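Local coordinates for GGDEF and EAL domain-containing protein (Vibrio cholerae O1 str. 2010EL-1786, PDB 6PWK) that binds cyclic di-GMP and, as a LapD-type receptor, probably helps control large adhesins and biofilm formation, at residues 196-201 / 253-258; 315-320 / 347-352. All coordinates share one frame; numbering follows the deposited sequence.

Interaction 1 of 2, residues 196-201 / 253-258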
ATOM      1  N   HIS A 196     -18.320  13.008  16.143  1.00 56.85           N
ATOM      2  CA  HIS A 196     -18.604  14.438  16.120  1.00 60.96           C
ATOM      3  C   HIS A 196     -19.580  14.835  17.222  1.00 67.89           C
ATOM      4  O   HIS A 196     -19.443  15.909  17.820  1.00 75.38           O
ATOM      5  CB  HIS A 196     -19.153  14.835  14.749  1.00 69.56           C
ATOM      6  CG  HIS A 196     -19.195  16.313  14.517  1.00 78.20           C
ATOM      7  ND1 HIS A 196     -20.376  17.020  14.435  1.00 79.35           N
ATOM      8  CD2 HIS A 196     -18.202  17.217  14.348  1.00 79.18           C
ATOM      9  CE1 HIS A 196     -20.108  18.296  14.225  1.00 82.08           C
ATOM     10  NE2 HIS A 196     -18.796  18.442  14.170  1.00 82.53           N
ATOM     11  N   ASN A 197     -20.565  13.987  17.508  1.00 66.33           N
ATOM     12  CA  ASN A 197     -21.602  14.293  18.483  1.00 70.37           C
ATOM     13  C   ASN A 197     -21.320  13.710  19.861  1.00 67.21           C
ATOM     14  O   ASN A 197     -22.161  13.847  20.758  1.00 63.77           O
ATOM     15  CB  ASN A 197     -22.961  13.791  17.981  1.00 74.22           C
ATOM     16  CG  ASN A 197     -23.344  14.393  16.643  1.00 77.74           C
ATOM     17  OD1 ASN A 197     -24.067  15.388  16.579  1.00 82.58           O
ATOM     18  ND2 ASN A 197     -22.863  13.788  15.563  1.00 76.30           N
ATOM     19  N   ASP A 198     -20.168  13.066  20.052  1.00 73.01           N
ATOM     20  CA  ASP A 198     -19.784  12.486  21.339  1.00 71.37           C
ATOM     21  C   ASP A 198     -20.846  11.509  21.846  1.00 65.56           C
ATOM     22  O   ASP A 198     -21.282  11.565  22.997  1.00 54.32           O
ATOM     23  CB  ASP A 198     -19.501  13.583  22.368  1.00 81.01           C
ATOM     24  CG  ASP A 198     -18.243  14.369  22.051  1.00 96.28           C
ATOM     25  OD1 ASP A 198     -17.137  13.799  22.162  1.00 99.76           O
ATOM     26  OD2 ASP A 198     -18.362  15.555  21.676  1.00103.08           O
ATOM     27  N   TRP A 199     -21.260  10.604  20.964  1.00 59.30           N
ATOM     28  CA  TRP A 199     -22.193   9.540  21.308  1.00 60.04           C
ATOM     29  C   TRP A 199     -21.506   8.335  21.932  1.00 64.26           C
ATOM     30  O   TRP A 199     -22.162   7.309  22.140  1.00 67.20           O
ATOM     31  CB  TRP A 199     -22.966   9.092  20.065  1.00 52.38           C
ATOM     32  CG  TRP A 199     -23.935  10.106  19.548  1.00 52.40           C
ATOM     33  CD1 TRP A 199     -24.468  11.158  20.236  1.00 47.36           C
ATOM     34  CD2 TRP A 199     -24.484  10.169  18.228  1.00 61.04           C
ATOM     35  NE1 TRP A 199     -25.320  11.868  19.424  1.00 58.42           N
ATOM     36  CE2 TRP A 199     -25.345  11.282  18.186  1.00 62.66           C
ATOM     37  CE3 TRP A 199     -24.328   9.392  17.076  1.00 67.82           C
ATOM     38  CZ2 TRP A 199     -26.050  11.638  17.038  1.00 67.90           C
ATOM     39  CZ3 TRP A 199     -25.028   9.746  15.938  1.00 69.43           C
ATOM     40  CH2 TRP A 199     -25.878  10.858  15.926  1.00 65.93           C
ATOM     41  N   PHE A 200     -20.217   8.437  22.236  1.00 57.18           N
ATOM     42  CA  PHE A 200     -19.449   7.280  22.668  1.00 53.86           C
ATOM     43  C   PHE A 200     -19.637   7.003  24.153  1.00 57.88           C
ATOM     44  O   PHE A 200     -19.748   7.924  24.967  1.00 68.99           O
ATOM     45  CB  PHE A 200     -17.964   7.487  22.364  1.00 50.32           C
ATOM     46  CG  PHE A 200     -17.569   7.067  20.978  1.00 57.81           C
ATOM     47  CD1 PHE A 200     -17.836   7.880  19.888  1.00 60.93           C
ATOM     48  CD2 PHE A 200     -16.932   5.858  20.764  1.00 65.23           C
ATOM     49  CE1 PHE A 200     -17.475   7.490  18.613  1.00 69.37           C
ATOM     50  CE2 PHE A 200     -16.569   5.465  19.493  1.00 70.48           C
ATOM     51  CZ  PHE A 200     -16.840   6.282  18.416  1.00 70.30           C
ATOM     52  N   THR A 201     -19.679   5.718  24.494  1.00 55.79           N
ATOM     53  CA  THR A 201     -19.656   5.246  25.870  1.00 55.25           C
ATOM     54  C   THR A 201     -18.454   4.329  26.049  1.00 59.08           C
ATOM     55  O   THR A 201     -17.981   3.709  25.090  1.00 57.72           O
ATOM     56  CB  THR A 201     -20.944   4.499  26.236  1.00 54.75           C
ATOM     57  OG1 THR A 201     -21.071   3.332  25.414  1.00 64.91           O
ATOM     58  CG2 THR A 201     -22.159   5.393  26.027  1.00 47.85           C
ATOM     59  N   ILE A 253      -8.055   7.506  22.153  1.00 60.33           N
ATOM     60  CA  ILE A 253      -6.868   7.859  22.930  1.00 58.71           C
ATOM     61  C   ILE A 253      -7.027   9.241  23.550  1.00 61.99           C
ATOM     62  O   ILE A 253      -6.661   9.462  24.711  1.00 59.47           O
ATOM     63  CB  ILE A 253      -5.607   7.771  22.052  1.00 46.91           C
ATOM     64  CG1 ILE A 253      -5.334   6.322  21.651  1.00 53.52           C
ATOM     65  CG2 ILE A 253      -4.404   8.351  22.779  1.00 52.16           C
ATOM     66  CD1 ILE A 253      -4.222   6.171  20.639  1.00 52.06           C
ATOM     67  N   GLU A 254      -7.580  10.190  22.791  1.00 64.89           N
ATOM     68  CA  GLU A 254      -7.820  11.523  23.336  1.00 63.03           C
ATOM     69  C   GLU A 254      -8.784  11.467  24.513  1.00 66.97           C
ATOM     70  O   GLU A 254      -8.528  12.062  25.566  1.00 64.83           O
ATOM     71  CB  GLU A 254      -8.354  12.449  22.242  1.00 60.83           C
ATOM     72  CG  GLU A 254      -7.298  12.922  21.258  1.00 66.97           C
ATOM     73  CD  GLU A 254      -7.885  13.737  20.122  1.00 80.31           C
ATOM     74  OE1 GLU A 254      -9.117  13.681  19.922  1.00 86.07           O
ATOM     75  OE2 GLU A 254      -7.114  14.432  19.429  1.00 90.60           O
ATOM     76  N   ARG A 255      -9.895  10.739  24.359  1.00 73.46           N
ATOM     77  CA  ARG A 255     -10.886  10.658  25.429  1.00 70.65           C
ATOM     78  C   ARG A 255     -10.317   9.968  26.663  1.00 54.76           C
ATOM     79  O   ARG A 255     -10.608  10.368  27.796  1.00 59.00           O
ATOM     80  CB  ARG A 255     -12.134   9.928  24.933  1.00 72.58           C
ATOM     81  CG  ARG A 255     -12.863  10.651  23.811  1.00 78.24           C
ATOM     82  CD  ARG A 255     -13.719  11.794  24.335  1.00 83.54           C
ATOM     83  NE  ARG A 255     -15.047  11.341  24.741  1.00 88.03           N
ATOM     84  CZ  ARG A 255     -15.396  11.057  25.991  1.00 91.72           C
ATOM     85  NH1 ARG A 255     -14.515  11.183  26.975  1.00103.16           N
ATOM     86  NH2 ARG A 255     -16.629  10.651  26.259  1.00 83.04           N
ATOM     87  N   VAL A 256      -9.500   8.932  26.465  1.00 48.86           N
ATOM     88  CA  VAL A 256      -8.897   8.234  27.598  1.00 47.16           C
ATOM     89  C   VAL A 256      -7.913   9.140  28.328  1.00 55.80           C
ATOM     90  O   VAL A 256      -7.884   9.179  29.564  1.00 69.02           O
ATOM     91  CB  VAL A 256      -8.227   6.930  27.125  1.00 52.03           C
ATOM     92  CG1 VAL A 256      -7.345   6.357  28.221  1.00 59.46           C
ATOM     93  CG2 VAL A 256      -9.282   5.917  26.706  1.00 51.25           C
ATOM     94  N   ILE A 257      -7.097   9.889  27.580  1.00 61.42           N
ATOM     95  CA  ILE A 257      -6.112  10.766  28.208  1.00 61.19           C
ATOM     96  C   ILE A 257      -6.802  11.885  28.981  1.00 62.90           C
ATOM     97  O   ILE A 257      -6.342  12.286  30.057  1.00 64.84           O
ATOM     98  CB  ILE A 257      -5.133  11.310  27.151  1.00 63.31           C
ATOM     99  CG1 ILE A 257      -4.214  10.190  26.659  1.00 68.22           C
ATOM    100  CG2 ILE A 257      -4.310  12.465  27.709  1.00 51.81           C
ATOM    101  CD1 ILE A 257      -3.245  10.618  25.584  1.00 73.59           C
ATOM    102  N   GLN A 258      -7.920  12.398  28.455  1.00 63.40           N
ATOM    103  CA  GLN A 258      -8.706  13.378  29.199  1.00 75.53           C
ATOM    104  C   GLN A 258      -9.107  12.838  30.566  1.00 82.58           C
ATOM    105  O   GLN A 258      -9.031  13.553  31.573  1.00 82.80           O
ATOM    106  CB  GLN A 258      -9.954  13.771  28.408  1.00 85.37           C
ATOM    107  CG  GLN A 258      -9.690  14.483  27.095  1.00 99.90           C
ATOM    108  CD  GLN A 258     -10.940  14.579  26.241  1.00106.66           C
ATOM    109  OE1 GLN A 258     -12.059  14.556  26.755  1.00117.29           O
ATOM    110  NE2 GLN A 258     -10.756  14.675  24.928  1.00 98.18           N
TER
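D198 and R255 bring opposite charges near each other between the end of helix 184-197 and helix 245-261, but they stop short of a salt bridge: D198 OD1 lies 4.1 Å from R255 NE. The carboxylate and guanidinium planes are turned 66° apart, and the guanidinium arrives through bends at chi2 (-79°) and chi3 (-86°). What joins the two groups is the hydroxyl of Y251, hydrogen-bonded to both D198 OD1 and R255 NE. D198 owes its place to the helix end, where its positive phi forms a Schellman motif and turns the chain into strand 200-209, a strand of the EAL barrel. The two sides of the contact differ sharply. Inward, F200 is buried, its ring inclined against those of Y251 and F223, and other residues of helix 245-261, I253 and V256, pack on strand 269-272. Around the exposed D198 the fit is loose, and the two segments bury a mere 88 Å² together. R255 NH2 makes a separate, long approach to F200 O, at 4.3 Å. The tyrosine hydroxyl thus bridges the two groups, and their direct attraction, without a salt bridge, is probably modest.

Interaction 2 of 2, residues 315-320 / 347-352; sequences HYTALF and NEFRPK
A chi1 of -76° sets CG of F349 beside its own backbone N, and a chi2 of 84° turns the ring so that its rim, not a face, meets the helix carrying T317 and A318. CE2 does most of the touching: it lies 3.7 Å from A318 CA and 3.8 Å from A318 CB, while CZ follows at 4.1 Å from the same CB. A318 N sits in the plane of the ring, and the carbonyl carbon of T317 is also near that plane, so the phenyl edge abuts backbone as much as side chain. The methyl of T317 adds a flank, with CG2 4.2 Å from CE2. Its hydroxyl belongs elsewhere, OG1 being hydrogen-bonded to the carbonyl oxygen of E313, four residues back, just before the helix begins. F310 meets the F349 ring edge-to-face, giving the phenylalanine a second apolar neighbour. In the EAL barrel, helix 314-326 makes the crossover between parallel strands 301-305 and 330-336, and the short helix 345-349 lies on the way from 330-336 to the next parallel strand, 353-356. F349 is the last residue of that short helix; R350, with positive phi, breaks it, and the chain then turns so that P351 packs on F331 and V333. R325, farther along helix 314-326, hydrogen-bonds the carbonyl oxygens of both F349 and R350, tying the same two elements together by a polar route beside the apolar one. R285 of the second subunit packs on A318 and forms a salt bridge with E348 OE1.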
ATOM      1  N   HIS A 315       7.502  -3.977  11.075  1.00 73.83           N
ATOM      2  CA  HIS A 315       8.247  -2.729  10.979  1.00 69.47           C
ATOM      3  C   HIS A 315       7.379  -1.526  11.322  1.00 65.48           C
ATOM      4  O   HIS A 315       7.832  -0.620  12.029  1.00 75.27           O
ATOM      5  CB  HIS A 315       8.850  -2.602   9.582  1.00 65.20           C
ATOM      6  CG  HIS A 315       9.686  -3.779   9.188  1.00 60.15           C
ATOM      7  ND1 HIS A 315       9.309  -4.665   8.202  1.00 60.82           N
ATOM      8  CD2 HIS A 315      10.867  -4.232   9.669  1.00 56.42           C
ATOM      9  CE1 HIS A 315      10.228  -5.605   8.083  1.00 57.14           C
ATOM     10  NE2 HIS A 315      11.185  -5.366   8.962  1.00 63.88           N
ATOM     11  N   TYR A 316       6.135  -1.494  10.832  1.00 52.78           N
ATOM     12  CA  TYR A 316       5.188  -0.496  11.319  1.00 55.93           C
ATOM     13  C   TYR A 316       5.000  -0.615  12.825  1.00 63.32           C
ATOM     14  O   TYR A 316       4.959   0.395  13.537  1.00 65.35           O
ATOM     15  CB  TYR A 316       3.839  -0.650  10.615  1.00 56.26           C
ATOM     16  CG  TYR A 316       3.771  -0.098   9.210  1.00 64.38           C
ATOM     17  CD1 TYR A 316       3.842   1.270   8.972  1.00 62.35           C
ATOM     18  CD2 TYR A 316       3.595  -0.942   8.123  1.00 68.38           C
ATOM     19  CE1 TYR A 316       3.764   1.776   7.688  1.00 55.97           C
ATOM     20  CE2 TYR A 316       3.514  -0.446   6.839  1.00 67.84           C
ATOM     21  CZ  TYR A 316       3.600   0.912   6.626  1.00 64.82           C
ATOM     22  OH  TYR A 316       3.520   1.402   5.343  1.00 74.47           O
ATOM     23  N   THR A 317       4.886  -1.848  13.325  1.00 62.19           N
ATOM     24  CA  THR A 317       4.649  -2.057  14.749  1.00 63.92           C
ATOM     25  C   THR A 317       5.841  -1.597  15.582  1.00 64.33           C
ATOM     26  O   THR A 317       5.666  -0.970  16.633  1.00 63.79           O
ATOM     27  CB  THR A 317       4.345  -3.531  15.016  1.00 68.12           C
ATOM     28  OG1 THR A 317       3.353  -3.990  14.088  1.00 69.69           O
ATOM     29  CG2 THR A 317       3.826  -3.724  16.432  1.00 68.99           C
ATOM     30  N   ALA A 318       7.061  -1.897  15.129  1.00 55.74           N
ATOM     31  CA  ALA A 318       8.242  -1.474  15.872  1.00 57.46           C
ATOM     32  C   ALA A 318       8.372   0.043  15.889  1.00 61.13           C
ATOM     33  O   ALA A 318       8.813   0.621  16.889  1.00 70.20           O
ATOM     34  CB  ALA A 318       9.497  -2.115  15.280  1.00 53.43           C
ATOM     35  N   LEU A 319       7.996   0.708  14.794  1.00 64.48           N
ATOM     36  CA  LEU A 319       7.991   2.167  14.793  1.00 64.94           C
ATOM     37  C   LEU A 319       6.964   2.707  15.778  1.00 66.10           C
ATOM     38  O   LEU A 319       7.217   3.698  16.471  1.00 80.62           O
ATOM     39  CB  LEU A 319       7.717   2.697  13.384  1.00 54.16           C
ATOM     40  CG  LEU A 319       8.771   2.386  12.321  1.00 61.57           C
ATOM     41  CD1 LEU A 319       8.396   3.021  10.991  1.00 62.31           C
ATOM     42  CD2 LEU A 319      10.151   2.840  12.773  1.00 58.89           C
ATOM     43  N   PHE A 320       5.797   2.064  15.857  1.00 58.03           N
ATOM     44  CA  PHE A 320       4.789   2.482  16.826  1.00 50.96           C
ATOM     45  C   PHE A 320       5.242   2.190  18.250  1.00 61.12           C
ATOM     46  O   PHE A 320       5.075   3.026  19.146  1.00 59.20           O
ATOM     47  CB  PHE A 320       3.461   1.788  16.529  1.00 49.16           C
ATOM     48  CG  PHE A 320       2.375   2.109  17.514  1.00 58.21           C
ATOM     49  CD1 PHE A 320       1.654   3.286  17.410  1.00 57.94           C
ATOM     50  CD2 PHE A 320       2.072   1.233  18.544  1.00 57.73           C
ATOM     51  CE1 PHE A 320       0.655   3.586  18.316  1.00 58.58           C
ATOM     52  CE2 PHE A 320       1.073   1.527  19.453  1.00 55.21           C
ATOM     53  CZ  PHE A 320       0.363   2.705  19.339  1.00 58.10           C
ATOM     54  N   ASN A 347      10.605 -12.211  21.567  1.00 85.06           N
ATOM     55  CA  ASN A 347      12.001 -12.041  21.948  1.00 88.80           C
ATOM     56  C   ASN A 347      12.550 -10.710  21.450  1.00 83.78           C
ATOM     57  O   ASN A 347      13.357 -10.067  22.133  1.00 79.62           O
ATOM     58  CB  ASN A 347      12.830 -13.206  21.407  1.00 98.72           C
ATOM     59  CG  ASN A 347      14.194 -13.303  22.057  1.00113.66           C
ATOM     60  OD1 ASN A 347      14.374 -12.915  23.211  1.00119.84           O
ATOM     61  ND2 ASN A 347      15.167 -13.825  21.316  1.00120.47           N
ATOM     62  N   GLU A 348      12.118 -10.274  20.265  1.00 84.17           N
ATOM     63  CA  GLU A 348      12.621  -9.017  19.720  1.00 91.13           C
ATOM     64  C   GLU A 348      11.913  -7.813  20.331  1.00 85.19           C
ATOM     65  O   GLU A 348      12.561  -6.818  20.672  1.00 83.88           O
ATOM     66  CB  GLU A 348      12.471  -9.003  18.197  1.00 99.63           C
ATOM     67  CG  GLU A 348      13.062  -7.762  17.540  1.00105.83           C
ATOM     68  CD  GLU A 348      12.546  -7.538  16.132  1.00110.72           C
ATOM     69  OE1 GLU A 348      13.274  -6.931  15.317  1.00114.35           O
ATOM     70  OE2 GLU A 348      11.409  -7.962  15.839  1.00112.47           O
ATOM     71  N   PHE A 349      10.591  -7.887  20.488  1.00 80.80           N
ATOM     72  CA  PHE A 349       9.814  -6.734  20.922  1.00 73.15           C
ATOM     73  C   PHE A 349       9.769  -6.566  22.437  1.00 78.55           C
ATOM     74  O   PHE A 349       9.698  -5.430  22.918  1.00 75.58           O
ATOM     75  CB  PHE A 349       8.386  -6.827  20.378  1.00 63.31           C
ATOM     76  CG  PHE A 349       8.272  -6.496  18.916  1.00 65.73           C
ATOM     77  CD1 PHE A 349       8.522  -7.457  17.951  1.00 68.72           C
ATOM     78  CD2 PHE A 349       7.912  -5.222  18.507  1.00 66.28           C
ATOM     79  CE1 PHE A 349       8.416  -7.155  16.605  1.00 70.63           C
ATOM     80  CE2 PHE A 349       7.803  -4.913  17.163  1.00 58.08           C
ATOM     81  CZ  PHE A 349       8.057  -5.880  16.211  1.00 62.00           C
ATOM     82  N   ARG A 350       9.807  -7.662  23.197  1.00 83.51           N
ATOM     83  CA  ARG A 350       9.736  -7.625  24.654  1.00 85.07           C
ATOM     84  C   ARG A 350       8.526  -6.827  25.138  1.00 82.50           C
ATOM     85  O   ARG A 350       8.683  -5.765  25.741  1.00 82.42           O
ATOM     86  CB  ARG A 350      11.011  -7.026  25.248  1.00 86.25           C
ATOM     87  CG  ARG A 350      12.279  -7.833  25.021  1.00 90.48           C
ATOM     88  CD  ARG A 350      12.397  -8.968  26.015  1.00103.00           C
ATOM     89  NE  ARG A 350      13.790  -9.352  26.223  1.00118.35           N
ATOM     90  CZ  ARG A 350      14.463 -10.177  25.430  1.00125.86           C
ATOM     91  NH1 ARG A 350      13.872 -10.710  24.369  1.00128.34           N
ATOM     92  NH2 ARG A 350      15.727 -10.474  25.696  1.00128.43           N
ATOM     93  N   PRO A 351       7.305  -7.306  24.905  1.00 76.24           N
ATOM     94  CA  PRO A 351       6.126  -6.569  25.373  1.00 72.30           C
ATOM     95  C   PRO A 351       6.039  -6.584  26.889  1.00 67.56           C
ATOM     96  O   PRO A 351       6.576  -7.463  27.566  1.00 67.91           O
ATOM     97  CB  PRO A 351       4.957  -7.321  24.737  1.00 74.21           C
ATOM     98  CG  PRO A 351       5.465  -8.706  24.545  1.00 77.21           C
ATOM     99  CD  PRO A 351       6.931  -8.567  24.230  1.00 78.54           C
ATOM    100  N   LYS A 352       5.343  -5.577  27.423  1.00 61.23           N
ATOM    101  CA  LYS A 352       5.144  -5.509  28.867  1.00 68.25           C
ATOM    102  C   LYS A 352       4.272  -6.659  29.355  1.00 71.47           C
ATOM    103  O   LYS A 352       4.492  -7.192  30.448  1.00 82.82           O
ATOM    104  CB  LYS A 352       4.523  -4.165  29.253  1.00 68.76           C
ATOM    105  CG  LYS A 352       4.368  -3.956  30.752  1.00 70.19           C
ATOM    106  CD  LYS A 352       3.784  -2.585  31.061  1.00 73.87           C
ATOM    107  CE  LYS A 352       3.859  -2.275  32.547  1.00 77.66           C
ATOM    108  NZ  LYS A 352       3.412  -0.887  32.849  1.00 77.09           N
TER

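Both interactions belong to the EAL domain and follow one another along the chain, the pair 196-201 / 253-258 closing before 315-320 / 347-352 opens. Their centres lie 27 Å apart; the nearest atoms are about 6 Å from each other without touching. Helix 281-292 is a shared neighbour, touched by I253 and E254 of interaction 1 and by L319 and F320 of interaction 2. Interaction 1 joins the start of the barrel to an early helix, whereas interaction 2 joins elements flanking strand 330-336, next to the subunit boundary. Both contacts lie in the domain whose strands carry the magnesium ligands E218, N272, E304 and D334 and which binds cyclic di-GMP.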